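Local coordinates for sortase family protein (Clostridium perfringens, PDB 6IXZ) that probably acts as a class C sortase, a cysteine transpeptidase of the kind that joins pilin subunits into pili on the bacterial surface, at residues Tyr166-Thr171 with Leu183-Arg188; Leu125-Val130 with Tyr142-Ile147; Ile75-Ser80 with Val88-Gly93. All coordinates share one frame; numbering follows the deposited sequence.

Interaction 1: Tyr166-Thr171 with Leu183-Arg188; sequences YVTLLT and LVRGER
Tyr166 and Arg185, the two residues that bury most surface here, lie flat against each other on one face of an antiparallel strand pair. The guanidinium of Arg185 is stacked on the tyrosine ring with the two planes only 3° apart, and Arg185 CZ sits 4.1 Å from the centroid of the Tyr166 ring, a cation-pi contact. Closer in, Arg185 CD covers the middle of the same face as a CH-pi donor, 3.7 Å from the Tyr166 ring centroid. A bend at chi3 (71°) folds the otherwise extended arginine chain back over the ring. Asn145 accepts a hydrogen bond from Arg185 NE, and this should limit how far the guanidinium can slide. Glu187 approaches the ring at its edge instead, Glu187 OE1 lying 3.6 Å from Tyr166 CE1, with the carboxylate turned steeply to the ring plane. Next along the same face, Thr168 OG1 packs on the aliphatic Arg185 CG and bonds to His104. Leu183 comes after it, its CD2 resting 3.7 Å from Leu170 CG as the two leucines run side by side. Beneath the side chains, Val167 pairs with Gly186 and Leu169 with Val184 through two backbone hydrogen bonds each; Gly186 N to Val167 O is short and nearly straight (2.8 Å, 174°). The branched and apolar Val167, Leu169 and Val184 suit the opposite, buried face. Strands 165-173 and 180-188 form a hairpin, and the predicted catalytic Cys172 follows Thr171 on the first. A cationic plane over an electron-rich ring, with a carboxylate at the ring edge, probably favours a charged arginine and holds the tyrosine ring in place.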
loop_
_atom_site.group_PDB
_atom_site.type_symbol
_atom_site.label_atom_id
_atom_site.label_comp_id
_atom_site.label_asym_id
_atom_site.label_seq_id
_atom_site.Cartn_x
_atom_site.Cartn_y
_atom_site.Cartn_z
ATOM N N TYR A 166 -2.272 6.651 -8.463
ATOM C CA TYR A 166 -0.883 6.366 -8.103
ATOM C C TYR A 166 -0.852 5.473 -6.864
ATOM O O TYR A 166 -1.682 5.624 -5.949
ATOM C CB TYR A 166 -0.092 7.643 -7.743
ATOM C CG TYR A 166 0.276 8.598 -8.875
ATOM C CD1 TYR A 166 0.546 8.140 -10.169
ATOM C CD2 TYR A 166 0.276 9.973 -8.652
ATOM C CE1 TYR A 166 0.868 9.037 -11.186
ATOM C CE2 TYR A 166 0.608 10.873 -9.655
ATOM C CZ TYR A 166 0.926 10.394 -10.914
ATOM O OH TYR A 166 1.278 11.274 -11.900
ATOM N N VAL A 167 0.163 4.615 -6.814
ATOM C CA VAL A 167 0.603 3.979 -5.577
ATOM C C VAL A 167 2.099 4.244 -5.448
ATOM O O VAL A 167 2.877 4.004 -6.391
ATOM C CB VAL A 167 0.293 2.483 -5.581
ATOM C CG1 VAL A 167 0.878 1.790 -4.358
ATOM C CG2 VAL A 167 -1.209 2.273 -5.678
ATOM N N THR A 168 2.499 4.793 -4.300
ATOM C CA THR A 168 3.912 4.919 -3.970
ATOM C C THR A 168 4.388 3.813 -3.006
ATOM O O THR A 168 3.703 3.445 -2.016
ATOM C CB THR A 168 4.267 6.323 -3.425
ATOM O OG1 THR A 168 4.133 7.326 -4.452
ATOM C CG2 THR A 168 5.699 6.351 -2.924
ATOM N N LEU A 169 5.500 3.190 -3.376
ATOM C CA LEU A 169 6.206 2.262 -2.486
ATOM C C LEU A 169 7.255 3.059 -1.727
ATOM O O LEU A 169 7.932 3.880 -2.305
ATOM C CB LEU A 169 6.869 1.156 -3.300
ATOM C CG LEU A 169 5.918 0.492 -4.306
ATOM C CD1 LEU A 169 6.616 -0.629 -5.043
ATOM C CD2 LEU A 169 4.677 0.011 -3.590
ATOM N N LEU A 170 7.273 2.915 -0.413
ATOM C CA LEU A 170 8.140 3.725 0.439
ATOM C C LEU A 170 8.972 2.789 1.305
ATOM O O LEU A 170 8.431 1.914 1.986
ATOM C CB LEU A 170 7.276 4.634 1.286
ATOM C CG LEU A 170 7.896 5.606 2.268
ATOM C CD1 LEU A 170 6.814 6.588 2.668
ATOM C CD2 LEU A 170 8.406 4.832 3.487
ATOM N N THR A 171 10.292 2.924 1.225
ATOM C CA THR A 171 11.192 2.230 2.153
ATOM C C THR A 171 12.129 3.201 2.843
ATOM O O THR A 171 12.515 4.202 2.248
ATOM C CB THR A 171 12.040 1.176 1.435
ATOM O OG1 THR A 171 12.727 0.366 2.397
ATOM C CG2 THR A 171 13.029 1.804 0.540
ATOM N N LEU A 183 11.179 6.671 -2.340
ATOM C CA LEU A 183 9.815 6.616 -2.842
ATOM C C LEU A 183 9.886 6.076 -4.241
ATOM O O LEU A 183 10.685 6.559 -5.041
ATOM C CB LEU A 183 9.213 8.025 -2.931
ATOM C CG LEU A 183 9.202 8.823 -1.630
ATOM C CD1 LEU A 183 8.510 10.164 -1.835
ATOM C CD2 LEU A 183 8.522 8.021 -0.521
ATOM N N VAL A 184 9.046 5.096 -4.547
ATOM C CA VAL A 184 8.957 4.566 -5.917
ATOM C C VAL A 184 7.499 4.630 -6.341
ATOM O O VAL A 184 6.683 3.831 -5.867
ATOM C CB VAL A 184 9.482 3.101 -5.990
ATOM C CG1 VAL A 184 9.319 2.534 -7.389
ATOM C CG2 VAL A 184 10.945 3.033 -5.566
ATOM N N ARG A 185 7.169 5.592 -7.215
ATOM C CA ARG A 185 5.785 5.864 -7.582
ATOM C C ARG A 185 5.434 5.126 -8.843
ATOM O O ARG A 185 6.164 5.205 -9.840
ATOM C CB ARG A 185 5.536 7.352 -7.858
ATOM C CG ARG A 185 4.059 7.691 -7.975
ATOM C CD ARG A 185 3.878 9.183 -8.250
ATOM N NE ARG A 185 4.303 9.524 -9.606
ATOM C CZ ARG A 185 4.458 10.771 -10.067
ATOM N NH1 ARG A 185 4.270 11.801 -9.266
ATOM N NH2 ARG A 185 4.835 10.972 -11.324
ATOM N N GLY A 186 4.340 4.383 -8.776
ATOM C CA GLY A 186 3.788 3.702 -9.950
ATOM C C GLY A 186 2.440 4.261 -10.318
ATOM O O GLY A 186 1.759 4.873 -9.482
ATOM N N GLU A 187 2.146 4.231 -11.618
ATOM C CA GLU A 187 0.864 4.710 -12.146
ATOM C C GLU A 187 0.089 3.534 -12.738
ATOM O O GLU A 187 0.688 2.637 -13.324
ATOM C CB GLU A 187 1.089 5.800 -13.218
ATOM C CG GLU A 187 -0.196 6.372 -13.828
ATOM C CD GLU A 187 -0.004 7.736 -14.482
ATOM O OE1 GLU A 187 1.153 8.150 -14.695
ATOM O OE2 GLU A 187 -1.009 8.424 -14.749
ATOM N N ARG A 188 -1.215 3.515 -12.483
ATOM C CA ARG A 188 -2.125 2.439 -12.883
ATOM C C ARG A 188 -1.941 2.140 -14.368
ATOM O O ARG A 188 -1.932 3.071 -15.183
ATOM C CB ARG A 188 -3.576 2.885 -12.636
ATOM C CG ARG A 188 -4.648 1.804 -12.741
ATOM C CD ARG A 188 -4.555 0.780 -11.620
ATOM N NE ARG A 188 -5.594 -0.224 -11.737
ATOM C CZ ARG A 188 -6.884 -0.028 -11.451
ATOM N NH1 ARG A 188 -7.313 1.121 -10.932
ATOM N NH2 ARG A 188 -7.760 -0.987 -11.702
#

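Interaction 2: Leu125-Val130 with Tyr142-Ile147; sequences LKDGDV and YKVNQI
Val144 fits beneath the turn at Lys126-Asp129, and this is the tight part of the contact. Its CB lies 3.6 Å from Lys126 O, while CG2 reaches 3.5 Å from Asp129 O. With CG1 anti to the backbone N (chi1 177°), the two methyls spread under the two ends of the turn, a task well suited to a beta-branched residue. Leu125 CD1 adds a looser apolar touch at 4.4 Å from Val144 CG2. Gly128 and Asp129 both bond to the backbone of Val144, nearly straight: Gly128 N gives to Val144 O, and Val144 N gives to Asp129 O at 3.0 Å. The loop makes a type II beta turn whose third residue, Gly128, has the positive phi (92°) that glycine tolerates easily. Asp129 N to Lys126 O closes the turn, and Asp129 OD2, accepting from Lys126 N from above the carboxylate plane, adds a second tie, after which Val130 enters the sheet opposite Lys143. On the strand, Asn145 and Gln146 sit across from the single Arg185, a classic beta bulge. The outer side is looser and wetter. Lys143 lays its CG 3.4 Å from Gly128 O, but its amine runs off beyond the turn. Asp127, also exposed, sends OD1 toward the bulge, where one water donates to Asp127 OD1 and accepts from Ile147 N at 2.8 Å. Ile147 CD1 lies 3.9 Å from Asp127 OD1 and equally far from Asp127 N.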
loop_
_atom_site.group_PDB
_atom_site.type_symbol
_atom_site.label_atom_id
_atom_site.label_comp_id
_atom_site.label_asym_id
_atom_site.label_seq_id
_atom_site.Cartn_x
_atom_site.Cartn_y
_atom_site.Cartn_z
ATOM N N LEU A 125 14.499 -1.011 -8.780
ATOM C CA LEU A 125 13.483 -0.724 -9.774
ATOM C C LEU A 125 13.852 0.515 -10.603
ATOM O O LEU A 125 14.481 1.427 -10.109
ATOM C CB LEU A 125 12.126 -0.518 -9.117
ATOM C CG LEU A 125 11.509 -1.721 -8.420
ATOM C CD1 LEU A 125 10.226 -1.326 -7.720
ATOM C CD2 LEU A 125 11.256 -2.839 -9.416
ATOM N N LYS A 126 13.393 0.551 -11.844
ATOM C CA LYS A 126 13.502 1.727 -12.704
ATOM C C LYS A 126 12.171 2.045 -13.415
ATOM O O LYS A 126 11.238 1.258 -13.380
ATOM C CB LYS A 126 14.617 1.497 -13.724
ATOM C CG LYS A 126 14.521 0.177 -14.471
ATOM C CD LYS A 126 13.268 0.094 -15.335
ATOM C CE LYS A 126 13.336 -1.027 -16.364
ATOM N NZ LYS A 126 14.357 -0.748 -17.413
ATOM N N ASP A 127 12.081 3.219 -14.031
ATOM C CA ASP A 127 10.912 3.596 -14.831
ATOM C C ASP A 127 10.485 2.453 -15.742
ATOM O O ASP A 127 11.329 1.780 -16.329
ATOM C CB ASP A 127 11.237 4.827 -15.691
ATOM C CG ASP A 127 11.145 6.125 -14.915
ATOM O OD1 ASP A 127 10.615 6.128 -13.769
ATOM O OD2 ASP A 127 11.571 7.155 -15.470
ATOM N N GLY A 128 9.186 2.180 -15.797
ATOM C CA GLY A 128 8.688 1.042 -16.574
ATOM C C GLY A 128 8.517 -0.293 -15.849
ATOM O O GLY A 128 7.679 -1.082 -16.254
ATOM N N ASP A 129 9.241 -0.541 -14.751
ATOM C CA ASP A 129 9.048 -1.784 -13.967
ATOM C C ASP A 129 7.648 -1.846 -13.348
ATOM O O ASP A 129 6.945 -0.835 -13.229
ATOM C CB ASP A 129 10.106 -1.940 -12.857
ATOM C CG ASP A 129 11.481 -2.257 -13.397
ATOM O OD1 ASP A 129 11.566 -2.703 -14.572
ATOM O OD2 ASP A 129 12.488 -1.995 -12.686
ATOM N N VAL A 130 7.194 -3.051 -13.026
ATOM C CA VAL A 130 5.776 -3.254 -12.741
ATOM C C VAL A 130 5.581 -3.866 -11.359
ATOM O O VAL A 130 6.437 -4.584 -10.845
ATOM C CB VAL A 130 5.090 -4.141 -13.806
ATOM C CG1 VAL A 130 4.996 -3.414 -15.143
ATOM C CG2 VAL A 130 5.824 -5.466 -13.949
ATOM N N TYR A 142 0.481 -1.598 -11.637
ATOM C CA TYR A 142 1.061 -0.274 -11.684
ATOM C C TYR A 142 2.406 -0.316 -12.401
ATOM O O TYR A 142 3.118 -1.310 -12.378
ATOM C CB TYR A 142 1.205 0.306 -10.252
ATOM C CG TYR A 142 -0.110 0.671 -9.622
ATOM C CD1 TYR A 142 -0.600 1.957 -9.696
ATOM C CD2 TYR A 142 -0.911 -0.292 -9.037
ATOM C CE1 TYR A 142 -1.818 2.289 -9.178
ATOM C CE2 TYR A 142 -2.162 0.022 -8.551
ATOM C CZ TYR A 142 -2.601 1.330 -8.591
ATOM O OH TYR A 142 -3.851 1.655 -8.112
ATOM N N LYS A 143 2.769 0.803 -12.994
ATOM C CA LYS A 143 4.067 0.947 -13.609
ATOM C C LYS A 143 4.786 2.165 -13.048
ATOM O O LYS A 143 4.239 3.285 -13.065
ATOM C CB LYS A 143 3.891 1.113 -15.116
ATOM C CG LYS A 143 5.177 1.226 -15.912
ATOM C CD LYS A 143 4.853 1.292 -17.393
ATOM C CE LYS A 143 3.770 2.328 -17.650
ATOM N NZ LYS A 143 3.816 2.828 -19.048
ATOM N N VAL A 144 6.034 1.932 -12.638
ATOM C CA VAL A 144 6.905 2.936 -12.043
ATOM C C VAL A 144 7.124 4.115 -12.995
ATOM O O VAL A 144 7.484 3.919 -14.154
ATOM C CB VAL A 144 8.276 2.334 -11.687
ATOM C CG1 VAL A 144 9.203 3.401 -11.139
ATOM C CG2 VAL A 144 8.122 1.213 -10.677
ATOM N N ASN A 145 6.904 5.331 -12.512
ATOM C CA ASN A 145 7.219 6.518 -13.311
ATOM C C ASN A 145 7.944 7.628 -12.563
ATOM O O ASN A 145 8.343 8.601 -13.171
ATOM C CB ASN A 145 5.966 7.076 -13.995
ATOM C CG ASN A 145 4.950 7.643 -13.016
ATOM O OD1 ASN A 145 5.190 7.739 -11.812
ATOM N ND2 ASN A 145 3.806 8.036 -13.539
ATOM N N GLN A 146 8.208 7.449 -11.275
ATOM C CA GLN A 146 8.989 8.436 -10.541
ATOM C C GLN A 146 9.710 7.761 -9.394
ATOM O O GLN A 146 9.078 7.066 -8.611
ATOM C CB GLN A 146 8.108 9.567 -10.023
ATOM C CG GLN A 146 8.902 10.704 -9.368
ATOM C CD GLN A 146 8.030 11.850 -8.884
ATOM O OE1 GLN A 146 7.810 12.822 -9.612
ATOM N NE2 GLN A 146 7.646 11.809 -7.607
ATOM N N ILE A 147 11.033 7.894 -9.354
ATOM C CA ILE A 147 11.825 7.480 -8.197
ATOM C C ILE A 147 12.518 8.662 -7.527
ATOM O O ILE A 147 13.223 9.408 -8.171
ATOM C CB ILE A 147 12.842 6.375 -8.602
ATOM C CG1 ILE A 147 12.083 5.098 -8.982
ATOM C CG2 ILE A 147 13.831 6.091 -7.476
ATOM C CD1 ILE A 147 12.166 4.716 -10.436
HETATM O O HOH W 1 12.247 8.095 -11.918
#

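Interaction 3: Ile75-Ser80 with Val88-Gly93; sequences IYYGTS and VGVLEG
Val90 lies between Ile75 and Tyr77, whose side chains share its face of a short parallel strand pair. Ile75 CG2 meets Val90 CG2 at 3.8 Å, while the other branch of the valine, CG1, packs with its CB against the CD2-CE2 side of the Tyr77 ring. Tyr77 and Val90 cross at about a right angle; chi1 of -170° puts the ring anti to the backbone N and sends its hydroxyl on toward Glu92 CA. Beta-branched residues suit this buried, extended backbone, and the tyrosine adds a broad ring. Next come the strand bonds: Tyr76 N to Val88 O and Val90 N to Tyr76 O, each 2.8 Å, followed by a more bent one from Gly78 N to Val90 O. Gly89 has no side chain, and its CA comes within 3.2 Å of Gly78 O, where a CB would clash. At the polar edge Glu92, bent at chi2, turns its carboxylate back onto Thr79. Glu92 OE1 accepts from Thr79 OG1 at 2.6 Å through its syn lone pair, and Glu92 OE2 takes Thr79 N at 2.8 Å, also on the syn side but 30° out of plane. Threonine suits the place by offering hydroxyl and N-H together to the two carboxylate oxygens, whose rotation this should hold. The two strands belong to a beta-alpha-beta unit whose helix 81-86 packs on Tyr76, while strand 60-66 flanks 71-77 and strand 103-109 lines the far side of 88-90.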
loop_
_atom_site.group_PDB
_atom_site.type_symbol
_atom_site.label_atom_id
_atom_site.label_comp_id
_atom_site.label_asym_id
_atom_site.label_seq_id
_atom_site.Cartn_x
_atom_site.Cartn_y
_atom_site.Cartn_z
ATOM N N ILE A 75 -0.186 -6.650 2.885
ATOM C CA ILE A 75 -0.369 -5.222 3.119
ATOM C C ILE A 75 -1.366 -5.017 4.254
ATOM O O ILE A 75 -2.504 -5.482 4.195
ATOM C CB ILE A 75 -0.859 -4.500 1.862
ATOM C CG1 ILE A 75 0.189 -4.576 0.757
ATOM C CG2 ILE A 75 -1.147 -3.028 2.145
ATOM C CD1 ILE A 75 -0.454 -4.682 -0.600
ATOM N N TYR A 76 -0.876 -4.411 5.333
ATOM C CA TYR A 76 -1.688 -4.034 6.475
ATOM C C TYR A 76 -2.197 -2.594 6.276
ATOM O O TYR A 76 -1.578 -1.798 5.580
ATOM C CB TYR A 76 -0.853 -4.100 7.763
ATOM C CG TYR A 76 -0.338 -5.484 8.094
ATOM C CD1 TYR A 76 0.846 -5.949 7.544
ATOM C CD2 TYR A 76 -1.031 -6.329 8.964
ATOM C CE1 TYR A 76 1.342 -7.187 7.868
ATOM C CE2 TYR A 76 -0.530 -7.571 9.296
ATOM C CZ TYR A 76 0.634 -8.007 8.717
ATOM O OH TYR A 76 1.125 -9.262 8.991
ATOM N N TYR A 77 -3.293 -2.247 6.935
ATOM C CA TYR A 77 -3.597 -0.845 7.142
ATOM C C TYR A 77 -2.833 -0.347 8.365
ATOM O O TYR A 77 -2.809 -1.018 9.406
ATOM C CB TYR A 77 -5.096 -0.588 7.341
ATOM C CG TYR A 77 -5.390 0.894 7.312
ATOM C CD1 TYR A 77 -5.497 1.635 8.500
ATOM C CD2 TYR A 77 -5.327 1.591 6.120
ATOM C CE1 TYR A 77 -5.680 3.006 8.473
ATOM C CE2 TYR A 77 -5.516 2.961 6.078
ATOM C CZ TYR A 77 -5.676 3.660 7.263
ATOM O OH TYR A 77 -5.810 5.019 7.207
ATOM N N GLY A 78 -2.233 0.832 8.220
ATOM C CA GLY A 78 -1.686 1.563 9.355
ATOM C C GLY A 78 -0.176 1.456 9.350
ATOM O O GLY A 78 0.379 0.643 8.631
ATOM N N THR A 79 0.506 2.347 10.058
ATOM C CA THR A 79 1.973 2.314 10.089
ATOM C C THR A 79 2.524 2.621 11.479
ATOM O O THR A 79 3.594 3.166 11.590
ATOM C CB THR A 79 2.612 3.365 9.153
ATOM O OG1 THR A 79 2.177 4.696 9.523
ATOM C CG2 THR A 79 2.318 3.057 7.661
ATOM N N SER A 80 1.809 2.273 12.535
ATOM C CA SER A 80 2.414 2.392 13.849
ATOM C C SER A 80 3.472 1.295 14.007
ATOM O O SER A 80 3.508 0.324 13.245
ATOM C CB SER A 80 1.342 2.304 14.932
ATOM O OG SER A 80 0.568 1.143 14.756
ATOM N N VAL A 88 4.430 -4.394 5.531
ATOM C CA VAL A 88 4.090 -3.197 4.782
ATOM C C VAL A 88 2.737 -2.717 5.230
ATOM O O VAL A 88 1.801 -3.521 5.345
ATOM C CB VAL A 88 3.967 -3.525 3.280
ATOM C CG1 VAL A 88 3.597 -2.260 2.489
ATOM C CG2 VAL A 88 5.250 -4.114 2.781
ATOM N N GLY A 89 2.642 -1.406 5.425
ATOM C CA GLY A 89 1.460 -0.759 5.913
ATOM C C GLY A 89 1.051 0.413 5.047
ATOM O O GLY A 89 1.893 1.206 4.618
ATOM N N VAL A 90 -0.258 0.545 4.839
ATOM C CA VAL A 90 -0.832 1.732 4.193
ATOM C C VAL A 90 -0.671 2.941 5.126
ATOM O O VAL A 90 -1.090 2.892 6.284
ATOM C CB VAL A 90 -2.335 1.558 3.856
ATOM C CG1 VAL A 90 -2.880 2.812 3.176
ATOM C CG2 VAL A 90 -2.596 0.327 3.000
ATOM N N LEU A 91 -0.100 4.027 4.608
ATOM C CA LEU A 91 0.145 5.219 5.420
ATOM C C LEU A 91 -1.154 6.000 5.720
ATOM O O LEU A 91 -1.964 6.280 4.825
ATOM C CB LEU A 91 1.159 6.116 4.702
ATOM C CG LEU A 91 1.485 7.401 5.424
ATOM C CD1 LEU A 91 2.076 7.103 6.794
ATOM C CD2 LEU A 91 2.385 8.291 4.591
ATOM N N GLU A 92 -1.336 6.363 6.989
ATOM C CA GLU A 92 -2.545 7.050 7.442
ATOM C C GLU A 92 -2.716 8.346 6.700
ATOM O O GLU A 92 -1.742 9.018 6.404
ATOM C CB GLU A 92 -2.469 7.326 8.952
ATOM C CG GLU A 92 -2.570 6.072 9.805
ATOM C CD GLU A 92 -1.230 5.414 10.057
ATOM O OE1 GLU A 92 -0.232 5.767 9.380
ATOM O OE2 GLU A 92 -1.190 4.465 10.848
ATOM N N GLY A 93 -3.951 8.654 6.312
ATOM C CA GLY A 93 -4.212 9.848 5.517
ATOM C C GLY A 93 -3.907 9.690 4.027
ATOM O O GLY A 93 -3.989 10.662 3.280
#

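In the fold
All three contacts reach one mixed sheet, the sortase beta-barrel, though one side of interaction 2 is mostly the turn before strand 130-135. They follow in series along the chain: interaction 3 first, then interaction 2, then interaction 1. Interactions 1 and 2 touch, their centres about 8 Å apart, because strands 180-188 and 138-150 are neighbours; the backbones meet at Glu187 N and Lys143 O (2.7 Å) and at Arg185 O and Asn145 N (2.8 Å). Interaction 3 lies across the sheet, centres about 14 Å from interaction 1 and 21 Å from interaction 2. Strand 103-109, between 88-90 and 165-173, runs into the predicted active-site His110, and its neighbour 165-173 carries the predicted Cys172.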